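Local coordinates for translation initiation factor eIF2B subunit epsilon (PDB 5B04), which forms part of the eIF2B complex, which catalyses the exchange of GDP for GTP on the gamma subunit of initiation factor eIF2, at residues Asn392-Asp398 against Asp410-Lys416; Ala400-Val406 against Asn417-Thr422; Ser175-Ile179 against Asp217-Cys221. All coordinates share one frame; numbering follows the deposited sequence.

In the fold
Two kinds of domain are sampled here. Interaction 3 comes first along the chain and lies in the nucleotidyl-transferase-like domain, where strand 175-179 faces part of strand 212-226. Interactions 1 and 2 follow in the left-handed beta-helix and join the same two turns of it: strands 395-396 and 401-402 succeed one another in one turn, 413-414 and 419-420 in the next, so the segments alternate. Their centres are about 12 Å apart, and Ile414 packs on Leu420 between them. Interaction 3 is remote, its centre about 41 Å from that of interaction 1 and 36 Å from that of interaction 2, so it belongs to the packing of the first domain, while interactions 1 and 2 join successive coils of the second.

Interaction 1 (Asn392-Asp398 against Asp410-Lys416); sequences NNCSIED and DNTIIEK
Ile396 lies over Ile414, the two side chains side by side and pointing the same way, with CG1 of Ile396 3.9 Å from CD1 of Ile414. Ile414 also packs on Ile408 of strand 407-408, as does Cys394, which puts this row of side chains in the interior. Alongside this pair the backbones run in register, their directions only 3° apart. Ser395 is gripped from both of its polar backbone atoms: its N donates to Thr412 O (3.1 Å), while its O accepts from Ile414 N (3.0 Å). Three residues earlier along the same two coils, Asn411 N donates to Asn392 O at 2.8 Å.

At the same corner the side chains of Asn393 and Asn411 meet. CG of Asn411 sits beside its own backbone N (chi1 -45°), which brings ND2 back toward the neighbouring turn although CB points away from it; a weak hydrogen bond then runs from Asn411 ND2 to Asn393 OD1 (3.4 Å), the amide planes 44° apart. Next to them, Asp410 OD1 takes a weak bond from Asn392 N (3.1 Å). At the other end, Lys416 crosses Glu397 at about a right angle, and its NZ makes a long salt bridge to Glu397 OE1 (3.8 Å). Glu415 turns elsewhere, to Lys418.

Like residues piled at equivalent positions, isoleucine on isoleucine inside and asparagine on asparagine at the corner, are characteristic of the left-handed parallel beta-helix built from hexapeptide repeats.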
# COMPACT_ATOMS: atom_id res chain seq x y z
N ASN I 392 4.61 -21.31 63.03
CA ASN I 392 3.69 -22.02 62.16
C ASN I 392 2.24 -21.83 62.59
O ASN I 392 1.96 -21.67 63.78
CB ASN I 392 4.02 -23.52 62.14
CG ASN I 392 5.42 -23.79 61.61
OD1 ASN I 392 5.90 -23.10 60.72
ND2 ASN I 392 6.06 -24.81 62.15
N ASN I 393 1.33 -21.84 61.62
CA ASN I 393 -0.11 -21.78 61.87
C ASN I 393 -0.52 -20.55 62.68
O ASN I 393 -1.21 -20.66 63.69
CB ASN I 393 -0.56 -23.05 62.59
CG ASN I 393 -2.06 -23.26 62.52
OD1 ASN I 393 -2.78 -23.00 63.48
ND2 ASN I 393 -2.54 -23.74 61.37
N CYS I 394 -0.11 -19.37 62.22
CA CYS I 394 -0.44 -18.13 62.92
C CYS I 394 -1.38 -17.24 62.12
O CYS I 394 -1.41 -17.29 60.89
CB CYS I 394 0.84 -17.36 63.25
SG CYS I 394 1.89 -18.15 64.48
N SER I 395 -2.15 -16.42 62.83
CA SER I 395 -3.06 -15.47 62.20
C SER I 395 -2.80 -14.06 62.69
O SER I 395 -2.98 -13.75 63.87
CB SER I 395 -4.51 -15.87 62.46
OG SER I 395 -5.41 -14.91 61.92
N ILE I 396 -2.35 -13.19 61.79
CA ILE I 396 -2.11 -11.79 62.11
C ILE I 396 -3.12 -10.93 61.36
O ILE I 396 -3.18 -10.96 60.13
CB ILE I 396 -0.68 -11.37 61.76
CG1 ILE I 396 0.32 -12.36 62.35
CG2 ILE I 396 -0.41 -9.96 62.26
CD1 ILE I 396 1.76 -11.97 62.14
N GLU I 397 -3.90 -10.15 62.11
CA GLU I 397 -5.07 -9.50 61.54
C GLU I 397 -4.89 -7.99 61.39
O GLU I 397 -3.84 -7.44 61.71
CB GLU I 397 -6.29 -9.82 62.41
CG GLU I 397 -6.46 -11.32 62.64
CD GLU I 397 -7.67 -11.66 63.49
OE1 GLU I 397 -8.24 -10.75 64.12
OE2 GLU I 397 -8.04 -12.85 63.53
N ASP I 398 -5.93 -7.32 60.89
CA ASP I 398 -5.84 -5.92 60.48
C ASP I 398 -5.51 -4.97 61.62
O ASP I 398 -6.11 -5.02 62.69
CB ASP I 398 -7.15 -5.48 59.82
CG ASP I 398 -7.53 -6.35 58.63
OD1 ASP I 398 -6.64 -7.04 58.09
OD2 ASP I 398 -8.71 -6.33 58.23
N ASP I 410 4.11 -20.71 67.64
CA ASP I 410 3.22 -21.49 66.79
C ASP I 410 1.78 -21.47 67.30
O ASP I 410 1.53 -21.36 68.50
CB ASP I 410 3.71 -22.94 66.68
CG ASP I 410 5.02 -23.06 65.94
OD1 ASP I 410 5.75 -22.04 65.84
OD2 ASP I 410 5.33 -24.17 65.45
N ASN I 411 0.84 -21.57 66.36
CA ASN I 411 -0.59 -21.65 66.66
C ASN I 411 -1.10 -20.47 67.48
O ASN I 411 -1.94 -20.63 68.37
CB ASN I 411 -0.90 -22.96 67.39
CG ASN I 411 -0.22 -24.16 66.74
OD1 ASN I 411 0.84 -24.59 67.19
ND2 ASN I 411 -0.82 -24.69 65.69
N THR I 412 -0.59 -19.28 67.17
CA THR I 412 -0.97 -18.08 67.91
C THR I 412 -1.76 -17.11 67.03
O THR I 412 -1.46 -16.96 65.84
CB THR I 412 0.28 -17.35 68.46
OG1 THR I 412 1.16 -18.30 69.06
CG2 THR I 412 -0.12 -16.31 69.50
N ILE I 413 -2.76 -16.47 67.61
CA ILE I 413 -3.56 -15.49 66.89
C ILE I 413 -3.48 -14.11 67.53
O ILE I 413 -3.98 -13.90 68.64
CB ILE I 413 -5.04 -15.92 66.82
CG1 ILE I 413 -5.19 -17.21 66.02
CG2 ILE I 413 -5.88 -14.81 66.19
CD1 ILE I 413 -6.61 -17.70 65.91
N ILE I 414 -3.00 -13.14 66.76
CA ILE I 414 -2.97 -11.75 67.18
C ILE I 414 -4.15 -11.00 66.63
O ILE I 414 -4.31 -10.87 65.45
CB ILE I 414 -1.72 -11.05 66.68
CG1 ILE I 414 -0.50 -11.69 67.28
CG2 ILE I 414 -1.71 -9.60 67.09
CD1 ILE I 414 0.33 -12.42 66.27
N GLU I 415 -4.94 -10.46 67.52
CA GLU I 415 -6.18 -9.82 67.18
C GLU I 415 -5.91 -8.51 66.54
O GLU I 415 -4.79 -8.07 66.52
CB GLU I 415 -7.02 -9.61 68.42
CG GLU I 415 -7.19 -10.83 69.29
CD GLU I 415 -8.16 -10.59 70.41
OE1 GLU I 415 -7.89 -9.73 71.26
OE2 GLU I 415 -9.21 -11.26 70.43
N LYS I 416 -6.93 -7.90 65.96
CA LYS I 416 -6.75 -6.66 65.24
C LYS I 416 -6.22 -5.58 66.13
O LYS I 416 -6.66 -5.41 67.24
CB LYS I 416 -8.09 -6.20 64.70
CG LYS I 416 -8.71 -7.14 63.69
CD LYS I 416 -10.10 -6.67 63.27
CE LYS I 416 -10.48 -7.18 61.89
NZ LYS I 416 -9.85 -8.48 61.50

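Interaction 2 (Ala400-Val406 against Asn417-Thr422)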
# COMPACT_ATOMS: atom_id res chain seq x y z
N ALA I 400 -2.62 -4.79 63.14
CA ALA I 400 -1.55 -5.35 63.96
C ALA I 400 -0.20 -4.71 63.66
O ALA I 400 0.19 -4.56 62.50
CB ALA I 400 -1.47 -6.85 63.77
N ILE I 401 0.51 -4.32 64.72
CA ILE I 401 1.84 -3.76 64.58
C ILE I 401 2.83 -4.56 65.42
O ILE I 401 2.85 -4.46 66.64
CB ILE I 401 1.89 -2.29 65.00
CG1 ILE I 401 0.90 -1.47 64.17
CG2 ILE I 401 3.29 -1.73 64.85
CD1 ILE I 401 0.81 -0.02 64.59
N VAL I 402 3.65 -5.35 64.74
CA VAL I 402 4.63 -6.20 65.41
C VAL I 402 6.01 -5.57 65.34
O VAL I 402 6.70 -5.67 64.32
CB VAL I 402 4.66 -7.61 64.79
CG1 VAL I 402 5.61 -8.50 65.56
CG2 VAL I 402 3.26 -8.20 64.76
N ALA I 403 6.42 -4.92 66.43
CA ALA I 403 7.70 -4.21 66.48
C ALA I 403 8.87 -5.16 66.28
O ALA I 403 8.72 -6.38 66.33
CB ALA I 403 7.84 -3.48 67.80
N ALA I 404 10.05 -4.59 66.05
CA ALA I 404 11.24 -5.37 65.72
C ALA I 404 11.62 -6.36 66.81
O ALA I 404 11.46 -6.08 68.00
CB ALA I 404 12.41 -4.43 65.43
N GLY I 405 12.12 -7.52 66.39
CA GLY I 405 12.62 -8.52 67.32
C GLY I 405 11.57 -9.48 67.86
O GLY I 405 11.90 -10.59 68.28
N VAL I 406 10.31 -9.05 67.85
CA VAL I 406 9.22 -9.84 68.41
C VAL I 406 9.10 -11.21 67.74
O VAL I 406 9.09 -11.31 66.51
CB VAL I 406 7.87 -9.10 68.29
CG1 VAL I 406 6.73 -10.00 68.74
CG2 VAL I 406 7.90 -7.82 69.10
N ASN I 417 -5.27 -4.83 65.63
CA ASN I 417 -4.84 -3.59 66.21
C ASN I 417 -3.94 -3.76 67.39
O ASN I 417 -3.52 -2.78 67.98
CB ASN I 417 -6.02 -2.78 66.66
CG ASN I 417 -7.07 -2.68 65.61
OD1 ASN I 417 -7.04 -1.81 64.77
ND2 ASN I 417 -8.02 -3.58 65.66
N LYS I 418 -3.63 -4.99 67.75
CA LYS I 418 -2.78 -5.21 68.89
C LYS I 418 -1.43 -4.70 68.50
O LYS I 418 -1.00 -4.92 67.40
CB LYS I 418 -2.71 -6.68 69.24
CG LYS I 418 -3.15 -6.99 70.65
CD LYS I 418 -4.41 -6.23 71.01
CE LYS I 418 -5.05 -6.79 72.26
NZ LYS I 418 -6.43 -7.30 72.01
N ARG I 419 -0.75 -4.04 69.41
CA ARG I 419 0.57 -3.56 69.13
C ARG I 419 1.47 -4.36 69.98
O ARG I 419 1.30 -4.39 71.17
CB ARG I 419 0.68 -2.12 69.58
CG ARG I 419 0.71 -1.11 68.46
CD ARG I 419 -0.58 -0.32 68.41
NE ARG I 419 -0.33 1.08 68.16
CZ ARG I 419 -1.20 1.90 67.59
NH1 ARG I 419 -2.38 1.44 67.21
NH2 ARG I 419 -0.89 3.16 67.40
N LEU I 420 2.47 -4.99 69.39
CA LEU I 420 3.38 -5.80 70.16
C LEU I 420 4.71 -5.17 70.02
O LEU I 420 5.00 -4.54 69.03
CB LEU I 420 3.46 -7.20 69.61
CG LEU I 420 2.15 -7.93 69.39
CD1 LEU I 420 2.43 -9.41 69.33
CD2 LEU I 420 1.21 -7.62 70.52
N THR I 421 5.50 -5.31 71.06
CA THR I 421 6.86 -4.76 71.14
C THR I 421 7.85 -5.71 71.81
O THR I 421 7.53 -6.84 72.13
CB THR I 421 6.88 -3.41 71.89
OG1 THR I 421 8.23 -2.95 72.01
CG2 THR I 421 6.29 -3.56 73.28
N THR I 422 9.08 -5.26 71.97
CA THR I 422 10.08 -6.05 72.69
C THR I 422 10.69 -5.18 73.77
O THR I 422 11.75 -5.48 74.30
CB THR I 422 11.18 -6.57 71.75
OG1 THR I 422 12.12 -7.36 72.50
CG2 THR I 422 11.91 -5.42 71.09
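The guanidinium group of Arg419 has CD1 of Ile401 over one face, 3.9 Å above its plane and displaced toward the rim. The two side chains lie alongside each other and point the same way: CG of Arg419 rests 3.8 Å from CB of Ile401, and bends at chi2 (109°) and chi3 (139°) carry the flat end back over the isoleucine. Both also touch Leu277 of helix 277-288, and Arg419 reaches Pro33, so this face of the beta-helix abuts the preceding domain. Were Arg419 replaced by an alanine, Ile401 CD1 would probably lose the guanidinium face on that side, and a gap is likely to open beside Leu277.

Three backbone hydrogen bonds join the parallel strands. Ile401 N donates to Lys418 O (3.1 Å), in the plane of that carbonyl, and Ile401 O accepts from Leu420 N (2.8 Å). Ala403 N reaches Leu420 O (3.0 Å) from above the carbonyl plane, about 40° out of it. Beyond, a type II turn from Ala403 to Val406 has Gly405 at its third position, where a CB would jam against the preceding carbonyl. The turn brings Val406 CG1 to 4.4 Å from Leu420 CD1 on the inner side.

Across this contact Arg419 therefore acts through its aliphatic chain and guanidinium face rather than by an ion pair, and the charged partner of Lys418 is Glu415, outside the two segments.

Interaction 3 (Ser175-Ile179 against Asp217-Cys221); sequences SVFVI and DLIDC
Leu218 and Phe177 meet within the GT-A-like nucleotidyl-transferase domain, on two strands of its mixed sheet. Earlier residues of strand 212-226 pair antiparallel with strand 175-179, Phe177 bonding to Arg215 and Ile179 to Glu213. By 218-221 the strand has swung away: the short axes lie 104° apart and 7.5 Å from each other at closest approach, and side chains fill the opening.

In the first shell, CD1 of Leu218 does most of the work. It touches CB of Phe177 at 3.9 Å and comes tip to tip with CD1 of Ile179, also at 3.9 Å. Farther along, the carboxylate of Asp220 stands at the edge of the phenyl ring, almost perpendicular to it (planes 83° apart), an approach that sets negative charge near the ring hydrogens and is likely to be mildly favourable.

The next shell fixes these groups. Tyr189 of strand 186-191 meets the Phe177 ring edge-to-face, and Cys263 of strand 260-266 packs against both Phe177 and Ile179, while Val265 supports Leu218. Arg244 holds the Asp220 carboxylate through a salt bridge to OD1. Side chains directed away from this contact meet other subunits: Val176 packs on Met222 of the gamma chain and Ile219 on Phe345 of the beta chain.

The carboxylate of Asp220 extends across the gap because its CG is trans to the main-chain N (chi1 -172°), and CG ends 4.0 Å from Phe177 CZ.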
# COMPACT_ATOMS: atom_id res chain seq x y z
N SER I 175 -8.92 20.62 54.47
CA SER I 175 -9.08 22.01 54.90
C SER I 175 -9.79 22.83 53.84
O SER I 175 -9.72 22.52 52.65
CB SER I 175 -7.72 22.63 55.22
OG SER I 175 -6.99 21.84 56.14
N VAL I 176 -10.49 23.88 54.27
CA VAL I 176 -11.15 24.79 53.34
C VAL I 176 -10.29 26.02 53.07
O VAL I 176 -9.94 26.75 53.99
CB VAL I 176 -12.53 25.24 53.86
CG1 VAL I 176 -13.13 26.29 52.93
CG2 VAL I 176 -13.46 24.06 54.00
N PHE I 177 -9.96 26.23 51.80
CA PHE I 177 -9.21 27.41 51.39
C PHE I 177 -10.10 28.37 50.63
O PHE I 177 -10.94 27.96 49.82
CB PHE I 177 -8.01 27.01 50.52
CG PHE I 177 -6.90 26.34 51.28
CD1 PHE I 177 -6.99 25.02 51.65
CD2 PHE I 177 -5.74 27.04 51.60
CE1 PHE I 177 -5.96 24.40 52.34
CE2 PHE I 177 -4.71 26.43 52.28
CZ PHE I 177 -4.82 25.11 52.66
N VAL I 178 -9.94 29.67 50.89
CA VAL I 178 -10.61 30.69 50.10
C VAL I 178 -9.55 31.58 49.46
O VAL I 178 -8.88 32.35 50.15
CB VAL I 178 -11.57 31.54 50.94
CG1 VAL I 178 -12.19 32.64 50.09
CG2 VAL I 178 -12.65 30.66 51.56
N ILE I 179 -9.40 31.46 48.15
CA ILE I 179 -8.27 32.06 47.46
C ILE I 179 -8.69 33.08 46.40
O ILE I 179 -9.69 32.88 45.70
CB ILE I 179 -7.41 30.97 46.77
CG1 ILE I 179 -7.41 29.69 47.61
CG2 ILE I 179 -6.00 31.47 46.55
CD1 ILE I 179 -6.56 28.58 47.02
N ASP I 217 -11.48 21.08 47.71
CA ASP I 217 -10.91 20.03 46.87
C ASP I 217 -9.39 19.96 46.98
O ASP I 217 -8.74 19.22 46.25
CB ASP I 217 -11.31 20.25 45.40
CG ASP I 217 -10.78 21.55 44.84
OD1 ASP I 217 -10.96 22.60 45.50
OD2 ASP I 217 -10.18 21.53 43.75
N LEU I 218 -8.83 20.75 47.89
CA LEU I 218 -7.38 20.85 47.99
C LEU I 218 -6.79 19.94 49.06
O LEU I 218 -7.38 19.73 50.12
CB LEU I 218 -6.98 22.30 48.28
CG LEU I 218 -7.33 23.31 47.19
CD1 LEU I 218 -6.81 24.70 47.55
CD2 LEU I 218 -6.79 22.86 45.84
N ILE I 219 -5.62 19.39 48.76
CA ILE I 219 -4.84 18.64 49.74
C ILE I 219 -3.78 19.55 50.36
O ILE I 219 -2.90 20.05 49.66
CB ILE I 219 -4.15 17.41 49.12
CG1 ILE I 219 -5.18 16.32 48.83
CG2 ILE I 219 -3.08 16.87 50.05
CD1 ILE I 219 -4.57 15.01 48.36
N ASP I 220 -3.89 19.78 51.66
CA ASP I 220 -2.93 20.62 52.36
C ASP I 220 -1.67 19.82 52.66
O ASP I 220 -1.58 19.14 53.69
CB ASP I 220 -3.54 21.18 53.65
CG ASP I 220 -2.64 22.21 54.32
OD1 ASP I 220 -1.66 22.66 53.69
OD2 ASP I 220 -2.92 22.57 55.48
N CYS I 221 -0.69 19.91 51.76
CA CYS I 221 0.55 19.16 51.89
C CYS I 221 1.40 19.67 53.05
O CYS I 221 2.26 18.95 53.55
CB CYS I 221 1.35 19.24 50.59
SG CYS I 221 0.38 18.96 49.09